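Local atomic coordinates of pectate lyase (Bacillus subtilis, PDB entry 5AMV), a protein that cleaves polygalacturonate by a calcium-dependent elimination reaction, releasing oligosaccharides that carry an unsaturated galacturonosyl group at the non-reducing end. Residues N31-S36 and K54-K59; P126-I131 and S149-I154; N144-S149 and T187-T192; L345-T350 and N358-N363. All coordinates share one frame; numbering follows the deposited sequence. Where two conformers were deposited one is given.

Interaction 1: N31-S36 and K54-K59; sequences NVYTVS and KIIYIK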
loop_
_atom_site.group_PDB
_atom_site.type_symbol
_atom_site.label_atom_id
_atom_site.label_comp_id
_atom_site.label_asym_id
_atom_site.label_seq_id
_atom_site.Cartn_x
_atom_site.Cartn_y
_atom_site.Cartn_z
ATOM N N ASN A 31 3.870 -28.445 -4.632
ATOM C CA ASN A 31 4.011 -27.077 -4.124
ATOM C C ASN A 31 2.870 -26.159 -4.534
ATOM O O ASN A 31 3.053 -24.921 -4.603
ATOM C CB ASN A 31 5.380 -26.498 -4.491
ATOM C CG ASN A 31 6.474 -27.070 -3.635
ATOM O OD1 ASN A 31 6.445 -26.909 -2.416
ATOM N ND2 ASN A 31 7.430 -27.769 -4.258
ATOM N N VAL A 32 1.721 -26.765 -4.855
ATOM C CA VAL A 32 0.466 -26.042 -5.048
ATOM C C VAL A 32 -0.382 -26.246 -3.790
ATOM O O VAL A 32 -0.706 -27.397 -3.441
ATOM C CB VAL A 32 -0.324 -26.483 -6.297
ATOM C CG1 VAL A 32 -1.641 -25.694 -6.381
ATOM C CG2 VAL A 32 0.543 -26.340 -7.582
ATOM N N TYR A 33 -0.699 -25.146 -3.101
ATOM C CA TYR A 33 -1.382 -25.213 -1.814
ATOM C C TYR A 33 -2.698 -24.466 -1.835
ATOM O O TYR A 33 -2.817 -23.438 -2.509
ATOM C CB TYR A 33 -0.523 -24.603 -0.698
ATOM C CG TYR A 33 0.855 -25.192 -0.568
ATOM C CD1 TYR A 33 1.927 -24.675 -1.302
ATOM C CD2 TYR A 33 1.094 -26.257 0.297
ATOM C CE1 TYR A 33 3.223 -25.221 -1.161
ATOM C CE2 TYR A 33 2.375 -26.813 0.428
ATOM C CZ TYR A 33 3.432 -26.301 -0.310
ATOM O OH TYR A 33 4.692 -26.871 -0.180
ATOM N N THR A 34 -3.673 -24.969 -1.099
ATOM C CA THR A 34 -4.931 -24.253 -0.866
ATOM C C THR A 34 -5.028 -24.007 0.631
ATOM O O THR A 34 -4.890 -24.933 1.458
ATOM C CB THR A 34 -6.141 -25.018 -1.382
ATOM O OG1 THR A 34 -5.997 -25.136 -2.795
ATOM C CG2 THR A 34 -7.488 -24.243 -1.138
ATOM N N VAL A 35 -5.173 -22.739 0.979
ATOM C CA VAL A 35 -5.149 -22.365 2.407
ATOM C C VAL A 35 -6.388 -21.573 2.777
ATOM O O VAL A 35 -6.797 -20.681 2.028
ATOM C CB VAL A 35 -3.850 -21.585 2.737
ATOM C CG1 VAL A 35 -2.594 -22.391 2.365
ATOM C CG2 VAL A 35 -3.824 -20.199 2.079
ATOM N N SER A 36 -6.958 -21.876 3.954
ATOM C CA SER A 36 -8.185 -21.215 4.399
ATOM C C SER A 36 -8.105 -20.643 5.800
ATOM O O SER A 36 -9.117 -20.198 6.344
ATOM C CB SER A 36 -9.384 -22.170 4.296
ATOM O OG SER A 36 -9.213 -23.251 5.194
ATOM N N LYS A 54 6.279 -21.864 -5.697
ATOM C CA LYS A 54 5.037 -22.290 -5.043
ATOM C C LYS A 54 3.808 -21.465 -5.446
ATOM O O LYS A 54 3.916 -20.271 -5.707
ATOM C CB LYS A 54 5.227 -22.235 -3.523
ATOM C CG LYS A 54 5.326 -20.802 -2.987
ATOM C CD LYS A 54 5.923 -20.667 -1.606
ATOM C CE LYS A 54 7.429 -20.874 -1.610
ATOM N NZ LYS A 54 8.179 -19.924 -2.560
ATOM N N ILE A 55 2.641 -22.106 -5.491
ATOM C CA ILE A 55 1.398 -21.428 -5.759
ATOM C C ILE A 55 0.531 -21.643 -4.533
ATOM O O ILE A 55 0.420 -22.775 -4.031
ATOM C CB ILE A 55 0.718 -21.987 -7.021
ATOM C CG1 ILE A 55 1.588 -21.698 -8.237
ATOM C CG2 ILE A 55 -0.698 -21.364 -7.235
ATOM C CD1 ILE A 55 1.264 -22.498 -9.457
ATOM N N ILE A 56 -0.088 -20.566 -4.068
ATOM C CA ILE A 56 -0.932 -20.611 -2.876
ATOM C C ILE A 56 -2.255 -19.986 -3.217
ATOM O O ILE A 56 -2.299 -18.794 -3.519
ATOM C CB ILE A 56 -0.294 -19.823 -1.711
ATOM C CG1 ILE A 56 1.033 -20.460 -1.303
ATOM C CG2 ILE A 56 -1.272 -19.727 -0.488
ATOM C CD1 ILE A 56 1.856 -19.607 -0.327
ATOM N N TYR A 57 -3.327 -20.800 -3.166
ATOM C CA TYR A 57 -4.692 -20.335 -3.359
ATOM C C TYR A 57 -5.289 -19.946 -2.010
ATOM O O TYR A 57 -5.264 -20.755 -1.094
ATOM C CB TYR A 57 -5.593 -21.448 -3.955
ATOM C CG TYR A 57 -5.252 -21.693 -5.400
ATOM C CD1 TYR A 57 -5.694 -20.806 -6.388
ATOM C CD2 TYR A 57 -4.444 -22.777 -5.776
ATOM C CE1 TYR A 57 -5.355 -21.011 -7.757
ATOM C CE2 TYR A 57 -4.129 -22.989 -7.110
ATOM C CZ TYR A 57 -4.575 -22.103 -8.085
ATOM O OH TYR A 57 -4.204 -22.353 -9.392
ATOM N N ILE A 58 -5.845 -18.743 -1.907
ATOM C CA ILE A 58 -6.562 -18.343 -0.693
ATOM C C ILE A 58 -8.029 -18.688 -0.858
ATOM O O ILE A 58 -8.715 -18.183 -1.780
ATOM C CB ILE A 58 -6.348 -16.831 -0.347
ATOM C CG1 ILE A 58 -4.828 -16.652 -0.147
ATOM C CG2 ILE A 58 -7.260 -16.400 0.861
ATOM C CD1 ILE A 58 -4.367 -15.624 0.847
ATOM N N LYS A 59 -8.506 -19.552 0.040
ATOM C CA LYS A 59 -9.892 -19.965 0.029
ATOM C C LYS A 59 -10.682 -19.302 1.171
ATOM O O LYS A 59 -10.437 -19.602 2.369
ATOM C CB LYS A 59 -9.925 -21.508 0.126
ATOM C CG LYS A 59 -11.297 -22.083 0.219
ATOM C CD LYS A 59 -11.249 -23.609 0.269
ATOM C CE LYS A 59 -12.669 -24.140 0.158
ATOM N NZ LYS A 59 -12.655 -25.628 0.393
#
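Each tyrosine ring has atoms of the opposing strand at its edge. Val-32 CG1 lies in the plane of the Tyr-57 ring, 3.7 Å from CE2, while Ile-55 O and Lys-54 CB lie at the edge of the Tyr-33 ring, near its plane. The rings belong to neighbouring parallel strands, 32-35 and 54-58, at the N-terminal end of the right-handed parallel beta-helix. Side chains alternate between two surfaces. Val-32, Thr-34, Ile-55 and Tyr-57 share one, and Tyr-33, Val-35, Ile-56 and Ile-58 the other, where helix 38-45 covers Tyr-33, Val-35 and Ile-56. On that covered surface Val-35 CG2, lodged between its own backbone N and carbonyl carbon, reaches Ile-56 CG2 at 3.7 Å.

The Tyr-33 ring leans back along its own strand, because CG stands opposite the carbonyl carbon (chi1 -55°), and its OH donates to Asn-31 OD1 at 2.8 Å. Were Tyr-33 a leucine, Asn-31 OD1 would probably lose this hydroxyl, and part of Lys-54 and Ile-56 would be uncovered. Lys-54 turns its amino group the other way, to Thr-52, Asn-50 and Thr-129.

Five backbone bonds join the strands in the alternating parallel pattern. The last has Lys-59 N donating to Val-35 O at 2.9 Å in an almost linear bond (177° at the hydrogen), with Lys-59 CB also touching Thr-34 CG2.

Interaction 2: P126-I131 and S149-I154; sequences PANTTI and SDNVII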
loop_
_atom_site.group_PDB
_atom_site.type_symbol
_atom_site.label_atom_id
_atom_site.label_comp_id
_atom_site.label_asym_id
_atom_site.label_seq_id
_atom_site.Cartn_x
_atom_site.Cartn_y
_atom_site.Cartn_z
ATOM N N PRO A 126 8.127 -15.434 0.653
ATOM C CA PRO A 126 9.442 -15.782 0.105
ATOM C C PRO A 126 9.450 -15.721 -1.409
ATOM O O PRO A 126 8.409 -15.537 -2.066
ATOM C CB PRO A 126 9.632 -17.238 0.573
ATOM C CG PRO A 126 8.239 -17.814 0.571
ATOM C CD PRO A 126 7.315 -16.641 0.961
ATOM N N ALA A 127 10.653 -15.841 -1.975
ATOM C CA ALA A 127 10.844 -15.723 -3.414
ATOM C C ALA A 127 10.085 -16.780 -4.219
ATOM O O ALA A 127 9.871 -17.920 -3.742
ATOM C CB ALA A 127 12.349 -15.842 -3.727
ATOM N N ASN A 128 9.764 -16.433 -5.471
ATOM C CA ASN A 128 9.138 -17.356 -6.434
ATOM C C ASN A 128 7.814 -17.885 -5.916
ATOM O O ASN A 128 7.589 -19.105 -5.826
ATOM C CB ASN A 128 10.087 -18.526 -6.785
ATOM C CG ASN A 128 11.488 -18.051 -7.156
ATOM O OD1 ASN A 128 11.658 -17.136 -7.955
ATOM N ND2 ASN A 128 12.504 -18.662 -6.553
ATOM N N THR A 129 6.941 -16.945 -5.547
ATOM C CA THR A 129 5.661 -17.298 -4.930
ATOM C C THR A 129 4.563 -16.587 -5.673
ATOM O O THR A 129 4.698 -15.385 -5.967
ATOM C CB THR A 129 5.627 -16.844 -3.480
ATOM O OG1 THR A 129 6.677 -17.485 -2.738
ATOM C CG2 THR A 129 4.297 -17.183 -2.842
ATOM N N THR A 130 3.475 -17.316 -5.951
ATOM C CA THR A 130 2.244 -16.729 -6.451
ATOM C C THR A 130 1.142 -17.003 -5.437
ATOM O O THR A 130 0.955 -18.140 -5.019
ATOM C CB THR A 130 1.821 -17.315 -7.811
ATOM O OG1 THR A 130 2.798 -16.945 -8.806
ATOM C CG2 THR A 130 0.367 -16.836 -8.218
ATOM N N ILE A 131 0.466 -15.941 -5.009
ATOM C CA ILE A 131 -0.645 -16.074 -4.067
ATOM C C ILE A 131 -1.860 -15.445 -4.730
ATOM O O ILE A 131 -1.846 -14.269 -5.061
ATOM C CB ILE A 131 -0.364 -15.368 -2.694
ATOM C CG1 ILE A 131 1.021 -15.753 -2.137
ATOM C CG2 ILE A 131 -1.577 -15.534 -1.687
ATOM C CD1 ILE A 131 1.373 -15.093 -0.775
ATOM N N SER A 149 11.697 -10.290 -0.821
ATOM C CA SER A 149 12.288 -11.243 -1.746
ATOM C C SER A 149 12.052 -10.833 -3.206
ATOM O O SER A 149 11.423 -9.796 -3.507
ATOM C CB SER A 149 11.623 -12.590 -1.483
ATOM O OG SER A 149 10.217 -12.465 -1.689
ATOM N N ASP A 150 12.544 -11.664 -4.122
ATOM C CA ASP A 150 12.339 -11.463 -5.550
ATOM C C ASP A 150 11.292 -12.392 -6.114
ATOM O O ASP A 150 11.222 -13.564 -5.745
ATOM C CB ASP A 150 13.662 -11.691 -6.307
ATOM C CG ASP A 150 13.574 -11.346 -7.809
ATOM O OD1 ASP A 150 13.718 -10.143 -8.125
ATOM O OD2 ASP A 150 13.412 -12.238 -8.684
ATOM N N ASN A 151 10.509 -11.865 -7.050
ATOM C CA ASN A 151 9.695 -12.669 -7.963
ATOM C C ASN A 151 8.426 -13.178 -7.283
ATOM O O ASN A 151 8.275 -14.360 -6.955
ATOM C CB ASN A 151 10.495 -13.832 -8.577
ATOM C CG ASN A 151 9.766 -14.470 -9.738
ATOM O OD1 ASN A 151 9.017 -13.795 -10.453
ATOM N ND2 ASN A 151 9.995 -15.765 -9.953
ATOM N N VAL A 152 7.495 -12.248 -7.088
ATOM C CA VAL A 152 6.302 -12.537 -6.305
ATOM C C VAL A 152 5.081 -11.962 -6.980
ATOM O O VAL A 152 5.093 -10.795 -7.418
ATOM C CB VAL A 152 6.424 -11.991 -4.824
ATOM C CG1 VAL A 152 5.088 -12.134 -4.074
ATOM C CG2 VAL A 152 7.555 -12.719 -4.037
ATOM N N ILE A 153 4.014 -12.765 -7.019
ATOM C CA ILE A 153 2.753 -12.354 -7.634
ATOM C C ILE A 153 1.643 -12.445 -6.578
ATOM O O ILE A 153 1.514 -13.471 -5.947
ATOM C CB ILE A 153 2.424 -13.249 -8.853
ATOM C CG1 ILE A 153 3.472 -13.035 -9.961
ATOM C CG2 ILE A 153 1.019 -12.980 -9.362
ATOM C CD1 ILE A 153 3.322 -14.029 -11.119
ATOM N N ILE A 154 0.850 -11.377 -6.434
ATOM C CA ILE A 154 -0.302 -11.359 -5.521
ATOM C C ILE A 154 -1.518 -10.867 -6.326
ATOM O O ILE A 154 -1.486 -9.742 -6.829
ATOM C CB ILE A 154 -0.076 -10.364 -4.341
ATOM C CG1 ILE A 154 1.287 -10.603 -3.633
ATOM C CG2 ILE A 154 -1.291 -10.397 -3.388
ATOM C CD1 ILE A 154 1.427 -11.938 -2.936
HETATM O O HOH W 1 14.062 -14.952 -8.050
#
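Asn-151, where the chain turns a corner, reaches across to Asn-128 through CB and ND2. Its CB lies 3.6 Å from Asn-128 OD1. CG, anti to the backbone N (chi1 -167°), carries the amide towards segment 126-131. At the tip, ND2 donates to Asn-128 OD1 at 2.9 Å, in the carbonyl plane and on a lone pair, with a nearly straight N-H (172°). The other branch, OD1, accepts from the backbone N atoms of Thr-22 and Gly-23, so both ends of the amide are held and its rotation is fixed. The two amides are steeply turned against each other rather than stacked, and Asn-128 ND2 goes to Thr-51 O. A water gives a second proton to Asn-128 OD1 and links it to Asp-150 OD2.

Beyond this corner the two segments run as parallel strands, 129-131 beside 152-154. Thr-129 O receives Ile-153 N, and Ile-131 N returns a bond to Ile-153 O at 2.8 Å. Thr-130 and Ile-153 lie side by side, OG1 of the threonine 3.7 Å from Ile-153 CB, while that hydroxyl is bonded to Gly-24 N. On the opposite surface Ile-131 and Ile-154 bring their CD1 atoms to 3.8 Å, next to Phe-145 in the interior.

Both asparagines have positive phi, the left-handed bend of a corner. Hydrogen-bonded asparagines repeated at such a turn from coil to coil are a hallmark of the pectate lyase parallel beta-helix.

Interaction 3: N144-S149 and T187-T192; sequences NFQIKS and TINGGT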
loop_
_atom_site.group_PDB
_atom_site.type_symbol
_atom_site.label_atom_id
_atom_site.label_comp_id
_atom_site.label_asym_id
_atom_site.label_seq_id
_atom_site.Cartn_x
_atom_site.Cartn_y
_atom_site.Cartn_z
ATOM N N ASN A 144 -0.663 -8.312 7.244
ATOM C CA ASN A 144 0.304 -7.457 6.530
ATOM C C ASN A 144 1.256 -8.409 5.864
ATOM O O ASN A 144 2.044 -9.084 6.547
ATOM C CB ASN A 144 1.004 -6.550 7.552
ATOM C CG ASN A 144 2.043 -5.584 6.922
ATOM O OD1 ASN A 144 2.450 -5.660 5.732
ATOM N ND2 ASN A 144 2.446 -4.672 7.725
ATOM N N PHE A 145 1.171 -8.525 4.532
ATOM C CA PHE A 145 2.152 -9.333 3.782
ATOM C C PHE A 145 3.402 -8.477 3.584
ATOM O O PHE A 145 3.287 -7.355 3.107
ATOM C CB PHE A 145 1.627 -9.741 2.395
ATOM C CG PHE A 145 0.596 -10.852 2.390
ATOM C CD1 PHE A 145 0.057 -11.375 3.570
ATOM C CD2 PHE A 145 0.107 -11.308 1.148
ATOM C CE1 PHE A 145 -0.935 -12.399 3.535
ATOM C CE2 PHE A 145 -0.871 -12.325 1.094
ATOM C CZ PHE A 145 -1.394 -12.854 2.282
ATOM N N GLN A 146 4.585 -8.995 3.960
ATOM C CA GLN A 146 5.835 -8.256 3.691
ATOM C C GLN A 146 6.612 -8.986 2.603
ATOM O O GLN A 146 6.736 -10.206 2.654
ATOM C CB GLN A 146 6.693 -8.131 4.980
ATOM C CG GLN A 146 7.975 -7.391 4.656
ATOM C CD GLN A 146 8.815 -6.976 5.856
ATOM O OE1 GLN A 146 9.150 -5.782 5.993
ATOM N NE2 GLN A 146 9.206 -7.948 6.699
ATOM N N ILE A 147 7.084 -8.250 1.601
ATOM C CA ILE A 147 7.848 -8.863 0.527
ATOM C C ILE A 147 9.244 -8.255 0.519
ATOM O O ILE A 147 9.409 -7.086 0.147
ATOM C CB ILE A 147 7.153 -8.749 -0.891
ATOM C CG1 ILE A 147 5.700 -9.219 -0.829
ATOM C CG2 ILE A 147 7.977 -9.539 -1.912
ATOM C CD1 ILE A 147 4.820 -8.705 -2.038
ATOM N N LYS A 148 10.243 -9.036 0.943
ATOM C CA LYS A 148 11.651 -8.608 0.897
ATOM C C LYS A 148 12.388 -9.347 -0.204
ATOM O O LYS A 148 13.546 -9.044 -0.496
ATOM C CB LYS A 148 12.365 -8.924 2.241
ATOM C CG LYS A 148 11.610 -8.404 3.448
ATOM C CD LYS A 148 12.404 -8.559 4.790
ATOM C CE LYS A 148 12.560 -10.022 5.186
ATOM N NZ LYS A 148 13.439 -10.184 6.411
ATOM N N SER A 149 11.697 -10.290 -0.821
ATOM C CA SER A 149 12.288 -11.243 -1.746
ATOM C C SER A 149 12.052 -10.833 -3.206
ATOM O O SER A 149 11.423 -9.796 -3.507
ATOM C CB SER A 149 11.623 -12.590 -1.483
ATOM O OG SER A 149 10.217 -12.465 -1.689
ATOM N N THR A 187 3.601 -4.652 2.313
ATOM C CA THR A 187 4.771 -3.834 2.485
ATOM C C THR A 187 5.883 -4.436 1.613
ATOM O O THR A 187 6.335 -5.541 1.881
ATOM C CB THR A 187 5.241 -3.850 3.982
ATOM O OG1 THR A 187 4.174 -3.467 4.873
ATOM C CG2 THR A 187 6.429 -2.922 4.143
ATOM N N ILE A 188 6.340 -3.709 0.587
ATOM C CA ILE A 188 7.480 -4.171 -0.221
ATOM C C ILE A 188 8.722 -3.563 0.346
ATOM O O ILE A 188 8.923 -2.354 0.232
ATOM C CB ILE A 188 7.304 -3.823 -1.716
ATOM C CG1 ILE A 188 5.927 -4.310 -2.186
ATOM C CG2 ILE A 188 8.449 -4.441 -2.539
ATOM C CD1 ILE A 188 5.581 -3.916 -3.678
ATOM N N ASN A 189 9.516 -4.372 1.053
ATOM C CA ASN A 189 10.651 -3.852 1.785
ATOM C C ASN A 189 11.910 -4.471 1.164
ATOM O O ASN A 189 12.317 -5.537 1.561
ATOM C CB ASN A 189 10.477 -4.219 3.276
ATOM C CG ASN A 189 11.691 -3.941 4.102
ATOM O OD1 ASN A 189 12.596 -3.215 3.684
ATOM N ND2 ASN A 189 11.714 -4.504 5.324
ATOM N N GLY A 190 12.472 -3.814 0.149
ATOM C CA GLY A 190 13.586 -4.360 -0.608
ATOM C C GLY A 190 13.152 -5.350 -1.678
ATOM O O GLY A 190 13.969 -5.833 -2.448
ATOM N N GLY A 191 11.850 -5.670 -1.732
ATOM C CA GLY A 191 11.357 -6.664 -2.676
ATOM C C GLY A 191 11.492 -6.207 -4.130
ATOM O O GLY A 191 11.435 -5.001 -4.457
ATOM N N THR A 192 11.681 -7.178 -5.010
ATOM C CA THR A 192 11.953 -6.889 -6.413
ATOM C C THR A 192 11.179 -7.865 -7.298
ATOM O O THR A 192 10.934 -9.006 -6.914
ATOM C CB THR A 192 13.496 -6.995 -6.761
ATOM O OG1 THR A 192 14.034 -8.231 -6.252
ATOM C CG2 THR A 192 14.307 -5.843 -6.177
HETATM O O HOH W 2 15.055 -7.248 0.851
#
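Strands 144-147 and 187-189 pair in parallel on the sheet of the beta-helix that also contains strands 122-124 and 226-229, close to the calcium site, and the contact continues round the following turn. Thr-187 N donates to Phe-145 O, and Thr-187 O takes Ile-147 N at 2.8 Å, so Thr-187 is bonded to the neighbouring strand through both backbone polar atoms. Asn-189 N follows by donating to Ile-147 O. In the turn, Thr-192 N reaches Ser-149 O at 3.0 Å. Gly-191 passes so near the strand end that a CB there would lie within 2.6 Å of Ile-147 O.

Among the side chains, Gln-146 and Asn-189 make the direct link. Gln-146 is fully drawn out, its CG anti to the backbone N (chi1 179°), which brings OE1 within 2.9 Å of Asn-189 ND2. This oxygen lies nearly in the amide plane of Asn-189, yet the donor stands well above the carbonyl plane of Gln-146, with the two amides turned 45° apart. Lys-148 runs alongside Asn-189, CD 4.1 Å from ND2, before its ammonium forms a salt bridge with Glu-48. On the inner surface, Ile-147 and Ile-188 pack on Ile-194.

Outer partners extend the amide link at both ends: Gln-146 NE2 goes to Asp-124, and Asn-189 OD1 accepts from Asn-230. A polar chain thus runs from strand 122-124 to the end of strand 226-229, and the amides of Gln-146 and Asn-189, held at both ends, are fixed in rotation. Thr-187 OG1 is bonded to Asp-184 OD2, and as a second-shell group it probably helps orient this calcium ligand.

Interaction 4: L345-T350 and N358-N363; sequences LYDSGT and NASAAN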
loop_
_atom_site.group_PDB
_atom_site.type_symbol
_atom_site.label_atom_id
_atom_site.label_comp_id
_atom_site.label_asym_id
_atom_site.label_seq_id
_atom_site.Cartn_x
_atom_site.Cartn_y
_atom_site.Cartn_z
ATOM N N LEU A 345 7.398 16.936 -12.403
ATOM C CA LEU A 345 6.303 15.996 -12.658
ATOM C C LEU A 345 6.016 16.061 -14.148
ATOM O O LEU A 345 5.752 17.154 -14.700
ATOM C CB LEU A 345 5.050 16.334 -11.842
ATOM C CG LEU A 345 3.726 15.657 -12.245
ATOM C CD1 LEU A 345 3.789 14.113 -11.933
ATOM C CD2 LEU A 345 2.580 16.316 -11.518
ATOM N N TYR A 346 6.094 14.919 -14.813
ATOM C CA TYR A 346 5.555 14.837 -16.162
ATOM C C TYR A 346 4.109 14.388 -16.046
ATOM O O TYR A 346 3.855 13.344 -15.475
ATOM C CB TYR A 346 6.318 13.810 -17.023
ATOM C CG TYR A 346 5.811 13.693 -18.444
ATOM C CD1 TYR A 346 4.666 12.955 -18.757
ATOM C CD2 TYR A 346 6.459 14.356 -19.482
ATOM C CE1 TYR A 346 4.185 12.896 -20.056
ATOM C CE2 TYR A 346 6.006 14.280 -20.778
ATOM C CZ TYR A 346 4.876 13.558 -21.069
ATOM O OH TYR A 346 4.410 13.517 -22.359
ATOM N N ASP A 347 3.173 15.154 -16.593
ATOM C CA ASP A 347 1.825 14.619 -16.756
ATOM C C ASP A 347 1.214 15.068 -18.074
ATOM O O ASP A 347 1.328 16.230 -18.480
ATOM C CB ASP A 347 0.873 14.868 -15.537
ATOM C CG ASP A 347 0.344 16.264 -15.484
ATOM O OD1 ASP A 347 1.159 17.177 -15.264
ATOM O OD2 ASP A 347 -0.877 16.459 -15.639
ATOM N N SER A 348 0.600 14.111 -18.732
ATOM C CA SER A 348 -0.091 14.348 -19.991
ATOM C C SER A 348 -1.458 13.665 -19.946
ATOM O O SER A 348 -1.624 12.598 -19.358
ATOM C CB SER A 348 0.755 13.877 -21.199
ATOM O OG SER A 348 0.831 12.456 -21.339
ATOM N N GLY A 349 -2.438 14.274 -20.570
ATOM C CA GLY A 349 -3.756 13.670 -20.670
ATOM C C GLY A 349 -4.545 13.604 -19.368
ATOM O O GLY A 349 -5.530 12.853 -19.299
ATOM N N THR A 350 -4.125 14.361 -18.352
ATOM C CA THR A 350 -4.847 14.366 -17.078
ATOM C C THR A 350 -6.229 15.013 -17.228
ATOM O O THR A 350 -6.336 16.127 -17.756
ATOM C CB THR A 350 -4.015 15.090 -15.984
ATOM O OG1 THR A 350 -2.723 14.484 -15.894
ATOM C CG2 THR A 350 -4.755 15.073 -14.599
ATOM N N ASN A 358 -3.295 20.401 -16.698
ATOM C CA ASN A 358 -1.894 20.008 -16.550
ATOM C C ASN A 358 -1.482 20.272 -15.135
ATOM O O ASN A 358 -1.231 21.404 -14.700
ATOM C CB ASN A 358 -0.913 20.669 -17.520
ATOM C CG ASN A 358 0.419 19.924 -17.544
ATOM O OD1 ASN A 358 1.263 20.105 -16.659
ATOM N ND2 ASN A 358 0.566 19.010 -18.512
ATOM N N ALA A 359 -1.412 19.182 -14.381
ATOM C CA ALA A 359 -1.153 19.281 -12.941
ATOM C C ALA A 359 0.218 19.861 -12.609
ATOM O O ALA A 359 0.381 20.644 -11.670
ATOM C CB ALA A 359 -1.277 17.860 -12.308
ATOM N N SER A 360 1.206 19.409 -13.371
ATOM C CA SER A 360 2.578 19.851 -13.180
ATOM C C SER A 360 2.682 21.378 -13.390
ATOM O O SER A 360 3.152 22.089 -12.522
ATOM C CB SER A 360 3.450 19.151 -14.210
ATOM O OG SER A 360 4.785 19.490 -13.993
ATOM N N ALA A 361 2.137 21.840 -14.512
ATOM C CA ALA A 361 2.207 23.237 -14.897
ATOM C C ALA A 361 1.453 24.086 -13.878
ATOM O O ALA A 361 1.883 25.189 -13.536
ATOM C CB ALA A 361 1.604 23.414 -16.275
ATOM N N ALA A 362 0.328 23.558 -13.389
ATOM C CA ALA A 362 -0.517 24.259 -12.405
ATOM C C ALA A 362 0.204 24.500 -11.083
ATOM O O ALA A 362 -0.191 25.361 -10.257
ATOM C CB ALA A 362 -1.844 23.489 -12.195
ATOM N N ASN A 363 1.285 23.731 -10.875
ATOM C CA ASN A 363 2.066 23.826 -9.656
ATOM C C ASN A 363 3.457 24.416 -9.895
ATOM O O ASN A 363 4.276 24.441 -8.995
ATOM C CB ASN A 363 2.197 22.442 -9.002
ATOM C CG ASN A 363 0.952 22.068 -8.221
ATOM O OD1 ASN A 363 0.850 22.405 -7.049
ATOM N ND2 ASN A 363 0.004 21.390 -8.868
#
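Asp-347 binds the start of the short helix 359-362 from strand 346-348, at the C-terminal end of the parallel beta-helix. Its carboxylate supplies the main polar bonds. OD1 accepts from Ser-360 N at 2.9 Å and OD2 from Ala-359 N at 3.0 Å, both from the syn side and somewhat out of the carboxylate plane. CG occupies the position between backbone N and carbonyl carbon (chi1 77°), from which both oxygens face the helix. OD2 has a second donor, Thr-350 OG1, on its anti lone pair. These donors, and the amino end of the short helix, would probably favour the ionised form of the buried group. With an alanine here, two amides of the first turn and the Thr-350 hydroxyl are likely to lack their acceptor, leaving the helix start less firmly held.

Asn-358 is the N-cap residue: in the conformer given, its OD1 accepts from Ala-361 N at 2.9 Å, while ND2 makes only a weak bond to Asp-347 O.

A hydroxyl makes the next link, Ser-360 OG donating to Leu-345 O at 2.6 Å; the same OG lies 3.8 Å from Leu-345 CB.

Apolar contact is slight and comes from Leu-345, which also packs on Trp-310, Ile-312 and Ile-336 of strands 310-312 and 336-338. Its CD2 approaches Ala-359 CB at 4.2 Å.

How the interactions relate
Interactions 1, 2 and 3 lie next to one another in the N-terminal coils of the beta-helix, whereas interaction 4 lies at the C-terminal end, some 43 Å from interaction 1 between centres. Interactions 1 and 2 are joined because strands 54-58 and 129-133 are neighbours, with Ile-56 N reaching Thr-130 O. Interactions 2 and 3 share Ser-149 and meet through Asp-150 and Thr-192; their strand pairs lie after and before the same corner. Interactions 2 and 4 are buried, 1 and 3 only partly. Backbone bonding dominates the first three, amide links adding to 2 and 3, whereas interaction 4 depends on side chains meeting backbone, chiefly the Asp-347 carboxylate, and only interaction 3 approaches the calcium.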